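Long-range contact in type II secretion pathway related protein (Escherichia coli, PDB 3SOL), which is the PulS/OutS-family domain of a type II secretion pilotin, which probably escorts secretin subunits to the outer membrane: residues A[17-22]-A[62-67]. Residues are numbered along the deposited sequence; the frame is centred on the assembly and turned at random.
Sequences TRYLKM and DIYVRL
The hydroxyl of Y19 is held by hydrogen bonds to E74 and K77. Its OH also lies 3.6 Å from L67 O, a contact without hydrogen-bond geometry. K77 NZ also hydrogen-bonds to L67 O, so one lysine ties both sides of the contact. Nearby, Y19 CE1 rests on L67 CB at 3.7 Å.

R18 packs on Y64, the residue most covered in this contact. The R18 guanidinium lies flat over one face of the Y64 ring, planes 4° apart, with CZ 4.0 Å from the ring centroid: a cation-pi stack. The extended R18 chain, with CG anti to the backbone N (chi1 175°), also lays CD over that face. NH1 reaches on to a salt bridge with D61. These residues join helix 5-23 to helix 53-69 in the all-helical pilotin fold, the segment axes 10.5 Å apart and crossing at -55°.

The Y19 and Y64 rings meet obliquely, Y19 CD1 lying 3.6 Å from Y64 CE1. Past the ring, Y64 OH sits 3.4 Å from M22 CB and hydrogen-bonds R23 NE. An alanine in place of Y64 would take away the ring, which would probably leave the R18 guanidinium without its stacking surface and R23 without this acceptor.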
loop_
_atom_site.group_PDB
_atom_site.type_symbol
_atom_site.label_atom_id
_atom_site.label_comp_id
_atom_site.label_asym_id
_atom_site.label_seq_id
_atom_site.Cartn_x
_atom_site.Cartn_y
_atom_site.Cartn_z
ATOM N N THR A 17 -1.279 0.409 -3.092
ATOM C CA THR A 17 -0.430 1.365 -3.781
ATOM C C THR A 17 0.317 0.660 -4.915
ATOM O O THR A 17 0.441 1.191 -6.027
ATOM C CB THR A 17 0.546 2.048 -2.773
ATOM O OG1 THR A 17 -0.237 2.685 -1.733
ATOM C CG2 THR A 17 1.363 3.076 -3.461
ATOM N N ARG A 18 0.790 -0.561 -4.655
ATOM C CA ARG A 18 1.370 -1.400 -5.725
ATOM C C ARG A 18 0.355 -1.690 -6.844
ATOM O O ARG A 18 0.669 -1.644 -8.043
ATOM C CB ARG A 18 1.902 -2.688 -5.151
ATOM C CG ARG A 18 2.416 -3.663 -6.165
ATOM C CD ARG A 18 2.867 -4.922 -5.414
ATOM N NE ARG A 18 3.391 -5.938 -6.307
ATOM C CZ ARG A 18 3.783 -7.154 -5.925
ATOM N NH1 ARG A 18 3.698 -7.536 -4.649
ATOM N NH2 ARG A 18 4.279 -7.992 -6.829
ATOM N N TYR A 19 -0.869 -1.978 -6.452
ATOM C CA TYR A 19 -1.935 -2.201 -7.428
ATOM C C TYR A 19 -2.150 -0.962 -8.304
ATOM O O TYR A 19 -2.264 -1.081 -9.510
ATOM C CB TYR A 19 -3.228 -2.625 -6.732
ATOM C CG TYR A 19 -4.059 -3.600 -7.548
ATOM C CD1 TYR A 19 -3.989 -4.953 -7.299
ATOM C CD2 TYR A 19 -4.898 -3.166 -8.568
ATOM C CE1 TYR A 19 -4.732 -5.865 -8.026
ATOM C CE2 TYR A 19 -5.651 -4.090 -9.330
ATOM C CZ TYR A 19 -5.554 -5.431 -9.034
ATOM O OH TYR A 19 -6.262 -6.391 -9.711
ATOM N N LEU A 20 -2.164 0.226 -7.699
ATOM C CA LEU A 20 -2.321 1.463 -8.460
ATOM C C LEU A 20 -1.204 1.663 -9.468
ATOM O O LEU A 20 -1.452 2.054 -10.622
ATOM C CB LEU A 20 -2.398 2.671 -7.515
ATOM C CG LEU A 20 -3.718 2.854 -6.786
ATOM C CD1 LEU A 20 -3.643 4.115 -5.920
ATOM C CD2 LEU A 20 -4.898 2.930 -7.806
ATOM N N LYS A 21 0.025 1.394 -9.041
ATOM C CA LYS A 21 1.181 1.567 -9.897
ATOM C C LYS A 21 1.219 0.566 -11.048
ATOM O O LYS A 21 1.531 0.919 -12.168
ATOM C CB LYS A 21 2.461 1.440 -9.073
ATOM C CG LYS A 21 2.733 2.638 -8.211
ATOM C CD LYS A 21 3.803 2.336 -7.148
ATOM C CE LYS A 21 5.134 1.987 -7.723
ATOM N NZ LYS A 21 6.084 1.655 -6.616
ATOM N N MET A 22 0.905 -0.686 -10.752
ATOM C CA MET A 22 1.044 -1.770 -11.711
ATOM C C MET A 22 -0.159 -1.831 -12.674
ATOM O O MET A 22 0.013 -2.086 -13.862
ATOM C CB MET A 22 1.190 -3.116 -10.971
ATOM C CG MET A 22 2.514 -3.285 -10.229
ATOM S SD MET A 22 3.903 -3.790 -11.294
ATOM C CE MET A 22 3.137 -5.000 -12.277
ATOM N N ASP A 62 1.330 -10.986 -0.314
ATOM C CA ASP A 62 0.255 -11.968 -0.194
ATOM C C ASP A 62 -1.113 -11.343 -0.438
ATOM O O ASP A 62 -1.964 -11.939 -1.104
ATOM C CB ASP A 62 0.288 -12.601 1.190
ATOM C CG ASP A 62 1.493 -13.504 1.397
ATOM O OD1 ASP A 62 2.087 -13.997 0.405
ATOM O OD2 ASP A 62 1.837 -13.729 2.570
ATOM N N ILE A 63 -1.317 -10.136 0.090
ATOM C CA ILE A 63 -2.536 -9.381 -0.151
ATOM C C ILE A 63 -2.666 -9.050 -1.631
ATOM O O ILE A 63 -3.750 -9.156 -2.203
ATOM C CB ILE A 63 -2.586 -8.078 0.673
ATOM C CG1 ILE A 63 -2.690 -8.400 2.172
ATOM C CG2 ILE A 63 -3.773 -7.220 0.240
ATOM C CD1 ILE A 63 -2.392 -7.230 3.079
ATOM N N TYR A 64 -1.560 -8.667 -2.258
ATOM C CA TYR A 64 -1.604 -8.294 -3.660
ATOM C C TYR A 64 -2.145 -9.429 -4.527
ATOM O O TYR A 64 -2.968 -9.204 -5.423
ATOM C CB TYR A 64 -0.215 -7.905 -4.126
ATOM C CG TYR A 64 -0.160 -7.405 -5.556
ATOM C CD1 TYR A 64 -0.507 -6.097 -5.864
ATOM C CD2 TYR A 64 0.256 -8.237 -6.591
ATOM C CE1 TYR A 64 -0.437 -5.622 -7.165
ATOM C CE2 TYR A 64 0.326 -7.769 -7.897
ATOM C CZ TYR A 64 -0.024 -6.455 -8.168
ATOM O OH TYR A 64 0.031 -5.969 -9.448
ATOM N N VAL A 65 -1.682 -10.644 -4.262
ATOM C CA VAL A 65 -2.168 -11.810 -4.984
ATOM C C VAL A 65 -3.678 -11.963 -4.818
ATOM O O VAL A 65 -4.395 -12.197 -5.799
ATOM C CB VAL A 65 -1.469 -13.074 -4.527
ATOM C CG1 VAL A 65 -2.162 -14.306 -5.121
ATOM C CG2 VAL A 65 0.005 -13.010 -4.910
ATOM N N ARG A 66 -4.166 -11.803 -3.595
ATOM C CA ARG A 66 -5.601 -11.875 -3.354
ATOM C C ARG A 66 -6.341 -10.787 -4.126
ATOM O O ARG A 66 -7.398 -11.059 -4.695
ATOM C CB ARG A 66 -5.936 -11.801 -1.858
ATOM C CG ARG A 66 -5.314 -12.920 -1.056
ATOM C CD ARG A 66 -6.074 -13.206 0.228
ATOM N NE ARG A 66 -6.059 -12.099 1.189
ATOM C CZ ARG A 66 -5.106 -11.879 2.104
ATOM N NH1 ARG A 66 -4.030 -12.664 2.196
ATOM N NH2 ARG A 66 -5.227 -10.844 2.935
ATOM N N LEU A 67 -5.777 -9.571 -4.174
ATOM C CA LEU A 67 -6.413 -8.459 -4.885
ATOM C C LEU A 67 -6.500 -8.735 -6.380
ATOM O O LEU A 67 -7.529 -8.446 -6.982
ATOM C CB LEU A 67 -5.678 -7.134 -4.651
ATOM C CG LEU A 67 -5.646 -6.583 -3.220
ATOM C CD1 LEU A 67 -4.730 -5.354 -3.140
ATOM C CD2 LEU A 67 -7.058 -6.245 -2.757
#